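Local coordinates for thiosulfate sulfurtransferase TUM1 (Saccharomyces cerevisiae, PDB 3UTN), which transfers sulfur from the desulfurase NFS1 to UBA4 on the pathway that 2-thiolates the wobble uridine of tRNAs, at residues S127-W132 with V303-G308; G198-K203 with P277-C282; Q235-G240 with E262-D267. All coordinates share one frame; numbering follows the deposited sequence.

In the fold
How a two-domain protein matches its chemistry to place is well illustrated here. Contact 1, buried, with its centre about 4 Å from that of the chain, joins a helix of the first rhodanese domain to strand 303-306 of the second, and it alone has a salt bridge across it. Contacts 2 and 3 lie within the second domain, their centres about 18 and 16 Å from that of the chain, and meet through apolar side chains without hydrogen bonds across; their charged pairs stay within one segment. Contact 3 is buried, contact 2 partly open. All three reach the same parallel sheet, where strand 278-281 of contact 2 pairs with strand 303-306.

Contact 1 of 3, residues S127-W132 with V303-G308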
loop_
_atom_site.group_PDB
_atom_site.type_symbol
_atom_site.label_atom_id
_atom_site.label_comp_id
_atom_site.label_asym_id
_atom_site.label_seq_id
_atom_site.Cartn_x
_atom_site.Cartn_y
_atom_site.Cartn_z
ATOM N N SER A 127 5.336 -0.163 -1.560
ATOM C CA SER A 127 5.489 -1.550 -1.181
ATOM C C SER A 127 4.274 -2.062 -0.417
ATOM O O SER A 127 3.839 -3.172 -0.676
ATOM C CB SER A 127 6.781 -1.782 -0.406
ATOM O OG SER A 127 6.832 -0.973 0.743
ATOM N N PRO A 128 3.695 -1.251 0.496
ATOM C CA PRO A 128 2.526 -1.784 1.178
ATOM C C PRO A 128 1.424 -2.071 0.181
ATOM O O PRO A 128 0.818 -3.132 0.231
ATOM C CB PRO A 128 2.120 -0.651 2.123
ATOM C CG PRO A 128 3.374 0.123 2.330
ATOM C CD PRO A 128 4.020 0.100 0.984
ATOM N N ARG A 129 1.187 -1.129 -0.727
ATOM C CA ARG A 129 0.224 -1.313 -1.792
ATOM C C ARG A 129 0.501 -2.619 -2.504
ATOM O O ARG A 129 -0.403 -3.407 -2.757
ATOM C CB ARG A 129 0.331 -0.172 -2.795
ATOM C CG ARG A 129 -0.467 -0.411 -4.054
ATOM C CD ARG A 129 -1.926 -0.142 -3.772
ATOM N NE ARG A 129 -2.768 -0.557 -4.875
ATOM C CZ ARG A 129 -4.029 -0.185 -5.016
ATOM N NH1 ARG A 129 -4.579 0.625 -4.127
ATOM N NH2 ARG A 129 -4.736 -0.613 -6.049
ATOM N N CYS A 130 1.769 -2.831 -2.828
ATOM C CA CYS A 130 2.177 -4.021 -3.527
ATOM C C CYS A 130 2.003 -5.275 -2.682
ATOM O O CYS A 130 1.414 -6.249 -3.137
ATOM C CB CYS A 130 3.619 -3.898 -3.957
ATOM S SG CYS A 130 4.224 -5.467 -4.568
ATOM N N ALA A 131 2.527 -5.254 -1.460
ATOM C CA ALA A 131 2.393 -6.397 -0.559
ATOM C C ALA A 131 0.920 -6.716 -0.417
ATOM O O ALA A 131 0.492 -7.865 -0.501
ATOM C CB ALA A 131 2.999 -6.084 0.795
ATOM N N TRP A 132 0.144 -5.665 -0.234
ATOM C CA TRP A 132 -1.272 -5.795 -0.073
ATOM C C TRP A 132 -1.908 -6.353 -1.310
ATOM O O TRP A 132 -2.716 -7.256 -1.217
ATOM C CB TRP A 132 -1.822 -4.450 0.281
ATOM C CG TRP A 132 -3.298 -4.363 0.270
ATOM C CD1 TRP A 132 -4.187 -4.810 1.237
ATOM C CD2 TRP A 132 -4.113 -3.743 -0.751
ATOM N NE1 TRP A 132 -5.469 -4.518 0.879
ATOM C CE2 TRP A 132 -5.496 -3.877 -0.304
ATOM C CE3 TRP A 132 -3.848 -3.122 -1.958
ATOM C CZ2 TRP A 132 -6.549 -3.401 -1.047
ATOM C CZ3 TRP A 132 -4.923 -2.638 -2.698
ATOM C CH2 TRP A 132 -6.239 -2.783 -2.254
ATOM N N VAL A 303 -9.733 -3.590 8.151
ATOM C CA VAL A 303 -9.337 -2.387 7.486
ATOM C C VAL A 303 -9.436 -2.715 6.024
ATOM O O VAL A 303 -8.892 -3.706 5.557
ATOM C CB VAL A 303 -7.909 -1.980 7.837
ATOM C CG1 VAL A 303 -7.612 -0.603 7.267
ATOM C CG2 VAL A 303 -7.735 -1.974 9.341
ATOM N N ARG A 304 -10.183 -1.897 5.311
ATOM C CA ARG A 304 -10.252 -2.047 3.889
ATOM C C ARG A 304 -9.705 -0.806 3.258
ATOM O O ARG A 304 -9.615 0.247 3.887
ATOM C CB ARG A 304 -11.681 -2.291 3.450
ATOM C CG ARG A 304 -12.184 -3.670 3.821
ATOM C CD ARG A 304 -13.599 -3.841 3.317
ATOM N NE ARG A 304 -14.457 -2.794 3.855
ATOM C CZ ARG A 304 -15.570 -2.374 3.270
ATOM N NH1 ARG A 304 -15.952 -2.898 2.108
ATOM N NH2 ARG A 304 -16.281 -1.414 3.836
ATOM N N LEU A 305 -9.296 -0.951 2.015
ATOM C CA LEU A 305 -8.829 0.171 1.269
ATOM C C LEU A 305 -9.925 0.583 0.330
ATOM O O LEU A 305 -10.412 -0.222 -0.464
ATOM C CB LEU A 305 -7.588 -0.187 0.472
ATOM C CG LEU A 305 -7.097 0.989 -0.361
ATOM C CD1 LEU A 305 -6.233 1.905 0.482
ATOM C CD2 LEU A 305 -6.333 0.470 -1.554
ATOM N N TYR A 306 -10.314 1.842 0.426
ATOM C CA TYR A 306 -11.110 2.434 -0.607
ATOM C C TYR A 306 -10.124 2.697 -1.730
ATOM O O TYR A 306 -9.429 3.703 -1.746
ATOM C CB TYR A 306 -11.780 3.719 -0.135
ATOM C CG TYR A 306 -12.423 4.475 -1.263
ATOM C CD1 TYR A 306 -12.956 3.799 -2.359
ATOM C CD2 TYR A 306 -12.502 5.857 -1.241
ATOM C CE1 TYR A 306 -13.551 4.482 -3.394
ATOM C CE2 TYR A 306 -13.105 6.550 -2.276
ATOM C CZ TYR A 306 -13.618 5.852 -3.350
ATOM O OH TYR A 306 -14.206 6.519 -4.385
ATOM N N ASP A 307 -10.063 1.756 -2.659
ATOM C CA ASP A 307 -9.042 1.787 -3.674
ATOM C C ASP A 307 -9.223 2.997 -4.571
ATOM O O ASP A 307 -8.273 3.735 -4.814
ATOM C CB ASP A 307 -9.055 0.496 -4.474
ATOM C CG ASP A 307 -7.884 0.383 -5.404
ATOM O OD1 ASP A 307 -6.843 1.021 -5.147
ATOM O OD2 ASP A 307 -8.007 -0.345 -6.399
ATOM N N GLY A 308 -10.455 3.214 -5.030
ATOM C CA GLY A 308 -10.770 4.364 -5.870
ATOM C C GLY A 308 -10.215 5.612 -5.234
ATOM O O GLY A 308 -9.678 6.496 -5.909
#
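Arg-129 meets Asp-307 in a salt bridge between the two rhodanese domains, from helix 127-136 of the first to the turn after strand 303-306 of the second. The guanidinium approaches end-on, and both terminal nitrogens converge on one oxygen: NH1 of Arg-129 lies a short 2.5 Å from OD1 of Asp-307, and Arg-129 NH2 is 2.8 Å from the same OD1. OD1 lies close to the guanidinium plane, whereas both nitrogens reach it from the same face of the carboxylate, the two planes being 37° apart. A third bond, from Arg-129 NH2 to Asp-307 OD2, is weak at 3.3 Å; OD2 has a better donor in the backbone N of Phe-95.

The apolar part centres on Leu-305. Its CD2 sits 3.3 Å from CH2 of Trp-132, while its CB lies 3.7 Å from CZ2 of the same indole. CD2 of Leu-305 also comes tightly to 3.1 Å from Arg-129 NH1, so one methyl touches both helix side chains.

Within the helix the indole rim meets the arginine, whose chain bends at chi2 (78°): CZ3 of Trp-132 stands 3.4 Å above the guanidinium plane, over its centre. The indole is held in turn by NE1, bonded to Glu-184, and by an edge-to-face contact with Phe-95. An alanine in place of Arg-129 would remove the guanidinium and would probably leave Asp-307 OD1 without its cationic mate and open a gap beside CZ3 of Trp-132 and CD2 of Leu-305.

Leu-305 is about 5 Å, side chain to side chain, from the persulfide-forming Cys-282. The chemistry thus implies an interdomain joint in which a buried charge pair, probably stabilised by mutual neutralisation, is packed against apolar groups close to the active site.

Contact 2 of 3, residues G198-K203 with P277-C282; sequences GELAKK and PTICSC
Leu-200 and Ile-279 bring together the short helix 200-203 and strand 278-281, an inner strand of the parallel sheet in the alpha/beta rhodanese fold of the second domain. The packed side of the contact is a meeting of methyl groups: CD1 of Leu-200 lies 3.7 Å from CD1 of Ile-279, the two chains approaching at a slant. Leu-200 holds CG anti to its backbone N (chi1 179°), which carries its end closer to the strand than the initial direction of the side chain would suggest. Around this pair Val-195 touches Leu-200, while Met-191 and Leu-194 of helix 188-196 and Phe-204 pack on Ile-279, so the methyls belong to a larger apolar layer on the face of the sheet covered by helix 188-196. Cys-282, which carries the persulfide, follows directly after the strand.

Toward solvent the contact loosens and turns polar, and two side-chain bonds close within 198-203. Gly-198 ends the preceding helix in a Schellman motif, its positive phi readily adopted by glycine. Its carbonyl O then accepts a bond from Lys-202 NZ at 2.9 Å, tilted from the carbonyl plane. Lys-203, whose side chain ends away from the strand, folds back instead on Glu-199 as a salt bridge, NZ to OE1 at 2.7 Å. No hydrogen bond crosses between the segments here. What does cross is a close touch of the backbone with a proline ring, CD of Pro-277 standing 3.0 Å from the carbonyl O of Lys-203.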
loop_
_atom_site.group_PDB
_atom_site.type_symbol
_atom_site.label_atom_id
_atom_site.label_comp_id
_atom_site.label_asym_id
_atom_site.label_seq_id
_atom_site.Cartn_x
_atom_site.Cartn_y
_atom_site.Cartn_z
ATOM N N GLY A 198 -24.595 8.852 5.266
ATOM C CA GLY A 198 -24.019 9.536 6.427
ATOM C C GLY A 198 -23.591 8.536 7.479
ATOM O O GLY A 198 -23.544 8.852 8.669
ATOM N N GLU A 199 -23.299 7.324 7.023
ATOM C CA GLU A 199 -22.973 6.211 7.895
ATOM C C GLU A 199 -21.493 5.872 7.835
ATOM O O GLU A 199 -21.040 4.975 8.541
ATOM C CB GLU A 199 -23.768 4.975 7.492
ATOM C CG GLU A 199 -25.249 5.031 7.815
ATOM C CD GLU A 199 -26.022 3.936 7.107
ATOM O OE1 GLU A 199 -25.385 2.984 6.604
ATOM O OE2 GLU A 199 -27.265 4.034 7.042
ATOM N N LEU A 200 -20.747 6.570 6.983
ATOM C CA LEU A 200 -19.333 6.268 6.826
ATOM C C LEU A 200 -18.612 6.342 8.164
ATOM O O LEU A 200 -18.051 5.345 8.612
ATOM C CB LEU A 200 -18.660 7.170 5.788
ATOM C CG LEU A 200 -17.164 6.880 5.623
ATOM C CD1 LEU A 200 -16.909 5.452 5.166
ATOM C CD2 LEU A 200 -16.520 7.864 4.666
ATOM N N ALA A 201 -18.650 7.507 8.806
ATOM C CA ALA A 201 -18.001 7.682 10.101
ATOM C C ALA A 201 -18.666 6.827 11.177
ATOM O O ALA A 201 -17.998 6.349 12.090
ATOM C CB ALA A 201 -17.991 9.146 10.508
ATOM N N LYS A 202 -19.978 6.630 11.046
ATOM C CA LYS A 202 -20.754 5.828 11.991
ATOM C C LYS A 202 -20.328 4.369 11.956
ATOM O O LYS A 202 -20.095 3.763 12.996
ATOM C CB LYS A 202 -22.253 5.917 11.686
ATOM C CG LYS A 202 -22.943 7.179 12.177
ATOM C CD LYS A 202 -24.424 7.159 11.813
ATOM C CE LYS A 202 -25.113 8.473 12.153
ATOM N NZ LYS A 202 -24.743 9.567 11.211
ATOM N N LYS A 203 -20.228 3.814 10.753
ATOM C CA LYS A 203 -19.942 2.400 10.591
ATOM C C LYS A 203 -18.450 2.119 10.496
ATOM O O LYS A 203 -18.020 1.001 10.735
ATOM C CB LYS A 203 -20.661 1.824 9.365
ATOM C CG LYS A 203 -22.179 1.954 9.389
ATOM C CD LYS A 203 -22.863 0.628 9.079
ATOM C CE LYS A 203 -22.714 0.205 7.624
ATOM N NZ LYS A 203 -23.701 0.881 6.735
ATOM N N PRO A 277 -15.163 -1.231 11.746
ATOM C CA PRO A 277 -14.194 -1.591 10.730
ATOM C C PRO A 277 -13.579 -0.313 10.193
ATOM O O PRO A 277 -14.036 0.788 10.512
ATOM C CB PRO A 277 -15.029 -2.286 9.650
ATOM C CG PRO A 277 -16.364 -2.543 10.257
ATOM C CD PRO A 277 -16.545 -1.517 11.327
ATOM N N THR A 278 -12.534 -0.448 9.401
ATOM C CA THR A 278 -11.818 0.722 8.970
ATOM C C THR A 278 -11.722 0.755 7.471
ATOM O O THR A 278 -11.588 -0.271 6.813
ATOM C CB THR A 278 -10.441 0.804 9.645
ATOM O OG1 THR A 278 -10.642 0.983 11.048
ATOM C CG2 THR A 278 -9.632 1.980 9.118
ATOM N N ILE A 279 -11.846 1.952 6.933
ATOM C CA ILE A 279 -11.612 2.153 5.538
ATOM C C ILE A 279 -10.462 3.113 5.435
ATOM O O ILE A 279 -10.430 4.144 6.097
ATOM C CB ILE A 279 -12.847 2.699 4.817
ATOM C CG1 ILE A 279 -13.955 1.648 4.854
ATOM C CG2 ILE A 279 -12.487 3.086 3.391
ATOM C CD1 ILE A 279 -15.315 2.154 4.442
ATOM N N CYS A 280 -9.489 2.725 4.635
ATOM C CA CYS A 280 -8.417 3.610 4.300
ATOM C C CYS A 280 -8.561 4.010 2.868
ATOM O O CYS A 280 -8.941 3.218 2.014
ATOM C CB CYS A 280 -7.080 2.946 4.550
ATOM S SG CYS A 280 -6.864 2.695 6.315
ATOM N N SER A 281 -8.277 5.270 2.629
ATOM C CA SER A 281 -8.280 5.807 1.305
ATOM C C SER A 281 -7.120 6.771 1.289
ATOM O O SER A 281 -6.497 7.031 2.317
ATOM C CB SER A 281 -9.591 6.542 1.051
ATOM O OG SER A 281 -9.748 7.596 1.983
ATOM N N CYS A 282 -6.815 7.282 0.114
ATOM C CA CYS A 282 -5.911 8.401 0.002
ATOM C C CYS A 282 -6.322 9.058 -1.279
ATOM O O CYS A 282 -7.516 9.146 -1.561
ATOM C CB CYS A 282 -4.464 7.936 -0.056
ATOM S SG CYS A 282 -4.217 6.593 -1.221
#

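Contact 3 of 3, residues Q235-G240 with E262-D267; sequences QPLPYG and EKALKD
Leu-237 packs against Ala-264 and Leu-265 where the chain leaves strand 234-236 and passes helix 255-267. The apolar contact is made chiefly by one methyl, CD1 of Leu-237. It meets CB of Ala-264 at 3.5 Å and also stands 4.1 Å from that residue's backbone C, pressing on the helix at a small side chain that allows close approach. Leu-265 adds a looser touch from the next helix position, its CD2 being 4.2 Å from the same CD1. Leu-237 swings CG to the side opposite its backbone N (chi1 -161°), and this brings CD1 up to the helix.

Polar bonding runs beside this contact. On the helix, NZ of Lys-263 forms a salt bridge with Asp-267 one turn on, lying 2.8 Å from OD1 and equally far from OD2, and it uses the syn lone pair of each oxygen. Gln-235 binds the backbone N of Thr-271 through OE1.

In the fold, the helix belongs to a beta-alpha-beta crossover from edge strand 234-236 to strand 278-281, passing strand 205-208. Phe-207 of that intervening strand touches both leucines, and Leu-295 of helix 286-297 packs on Leu-237.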
loop_
_atom_site.group_PDB
_atom_site.type_symbol
_atom_site.label_atom_id
_atom_site.label_comp_id
_atom_site.label_asym_id
_atom_site.label_seq_id
_atom_site.Cartn_x
_atom_site.Cartn_y
_atom_site.Cartn_z
ATOM N N GLN A 235 -11.330 10.712 7.964
ATOM C CA GLN A 235 -10.493 11.458 8.864
ATOM C C GLN A 235 -9.114 11.465 8.269
ATOM O O GLN A 235 -8.743 10.522 7.567
ATOM C CB GLN A 235 -10.454 10.777 10.213
ATOM C CG GLN A 235 -11.808 10.619 10.863
ATOM C CD GLN A 235 -11.690 9.787 12.106
ATOM O OE1 GLN A 235 -11.222 10.269 13.120
ATOM N NE2 GLN A 235 -12.083 8.525 12.024
ATOM N N PRO A 236 -8.348 12.532 8.531
ATOM C CA PRO A 236 -7.021 12.553 7.966
ATOM C C PRO A 236 -6.110 11.642 8.763
ATOM O O PRO A 236 -6.001 11.763 9.983
ATOM C CB PRO A 236 -6.599 14.007 8.131
ATOM C CG PRO A 236 -7.310 14.455 9.361
ATOM C CD PRO A 236 -8.605 13.702 9.395
ATOM N N LEU A 237 -5.488 10.707 8.072
ATOM C CA LEU A 237 -4.425 9.944 8.675
ATOM C C LEU A 237 -3.306 9.918 7.652
ATOM O O LEU A 237 -3.092 8.908 6.994
ATOM C CB LEU A 237 -4.904 8.548 9.058
ATOM C CG LEU A 237 -4.063 7.791 10.088
ATOM C CD1 LEU A 237 -3.835 8.620 11.348
ATOM C CD2 LEU A 237 -4.755 6.487 10.435
ATOM N N PRO A 238 -2.609 11.058 7.488
ATOM C CA PRO A 238 -1.546 11.125 6.504
ATOM C C PRO A 238 -0.587 9.986 6.758
ATOM O O PRO A 238 -0.139 9.791 7.886
ATOM C CB PRO A 238 -0.907 12.481 6.780
ATOM C CG PRO A 238 -2.050 13.295 7.280
ATOM C CD PRO A 238 -2.768 12.344 8.187
ATOM N N TYR A 239 -0.328 9.201 5.721
ATOM C CA TYR A 239 0.402 7.953 5.876
ATOM C C TYR A 239 1.735 8.138 6.593
ATOM O O TYR A 239 2.143 7.279 7.365
ATOM C CB TYR A 239 0.604 7.282 4.522
ATOM C CG TYR A 239 1.624 7.948 3.647
ATOM C CD1 TYR A 239 2.971 7.607 3.739
ATOM C CD2 TYR A 239 1.250 8.918 2.722
ATOM C CE1 TYR A 239 3.917 8.207 2.932
ATOM C CE2 TYR A 239 2.192 9.527 1.913
ATOM C CZ TYR A 239 3.520 9.164 2.025
ATOM O OH TYR A 239 4.463 9.757 1.229
ATOM N N GLY A 240 2.390 9.268 6.330
ATOM C CA GLY A 240 3.676 9.593 6.931
ATOM C C GLY A 240 3.612 9.612 8.443
ATOM O O GLY A 240 4.602 9.332 9.114
ATOM N N GLU A 262 -1.697 6.098 17.892
ATOM C CA GLU A 262 -2.390 6.999 18.813
ATOM C C GLU A 262 -1.890 8.435 18.670
ATOM O O GLU A 262 -2.676 9.370 18.772
ATOM C CB GLU A 262 -2.322 6.512 20.270
ATOM C CG GLU A 262 -0.961 6.657 20.928
ATOM C CD GLU A 262 -0.985 6.478 22.438
ATOM O OE1 GLU A 262 -2.064 6.639 23.055
ATOM O OE2 GLU A 262 0.091 6.182 23.007
ATOM N N LYS A 263 -0.592 8.599 18.415
ATOM C CA LYS A 263 -0.006 9.918 18.196
ATOM C C LYS A 263 -0.575 10.526 16.923
ATOM O O LYS A 263 -0.963 11.690 16.905
ATOM C CB LYS A 263 1.521 9.832 18.111
ATOM C CG LYS A 263 2.249 11.162 17.989
ATOM C CD LYS A 263 2.158 11.991 19.268
ATOM C CE LYS A 263 3.149 13.146 19.259
ATOM N NZ LYS A 263 3.011 14.013 18.055
ATOM N N ALA A 264 -0.636 9.723 15.864
ATOM C CA ALA A 264 -1.222 10.164 14.608
ATOM C C ALA A 264 -2.677 10.542 14.825
ATOM O O ALA A 264 -3.125 11.595 14.376
ATOM C CB ALA A 264 -1.101 9.080 13.562
ATOM N N LEU A 265 -3.407 9.686 15.532
ATOM C CA LEU A 265 -4.810 9.957 15.838
ATOM C C LEU A 265 -4.949 11.217 16.681
ATOM O O LEU A 265 -5.862 12.003 16.465
ATOM C CB LEU A 265 -5.461 8.768 16.541
ATOM C CG LEU A 265 -5.474 7.438 15.785
ATOM C CD1 LEU A 265 -5.937 6.326 16.708
ATOM C CD2 LEU A 265 -6.323 7.503 14.524
ATOM N N LYS A 266 -4.029 11.412 17.625
ATOM C CA LYS A 266 -4.017 12.624 18.445
ATOM C C LYS A 266 -3.676 13.846 17.592
ATOM O O LYS A 266 -4.419 14.831 17.584
ATOM C CB LYS A 266 -3.035 12.490 19.620
ATOM C CG LYS A 266 -2.845 13.773 20.426
ATOM C CD LYS A 266 -1.720 13.664 21.449
ATOM C CE LYS A 266 -2.190 12.998 22.735
ATOM N NZ LYS A 266 -1.122 12.976 23.775
ATOM N N ASP A 267 -2.557 13.764 16.872
ATOM C CA ASP A 267 -2.058 14.862 16.048
ATOM C C ASP A 267 -3.091 15.347 15.049
ATOM O O ASP A 267 -3.259 16.549 14.853
ATOM C CB ASP A 267 -0.793 14.442 15.296
ATOM C CG ASP A 267 0.405 14.274 16.208
ATOM O OD1 ASP A 267 0.381 14.792 17.343
ATOM O OD2 ASP A 267 1.378 13.616 15.786
#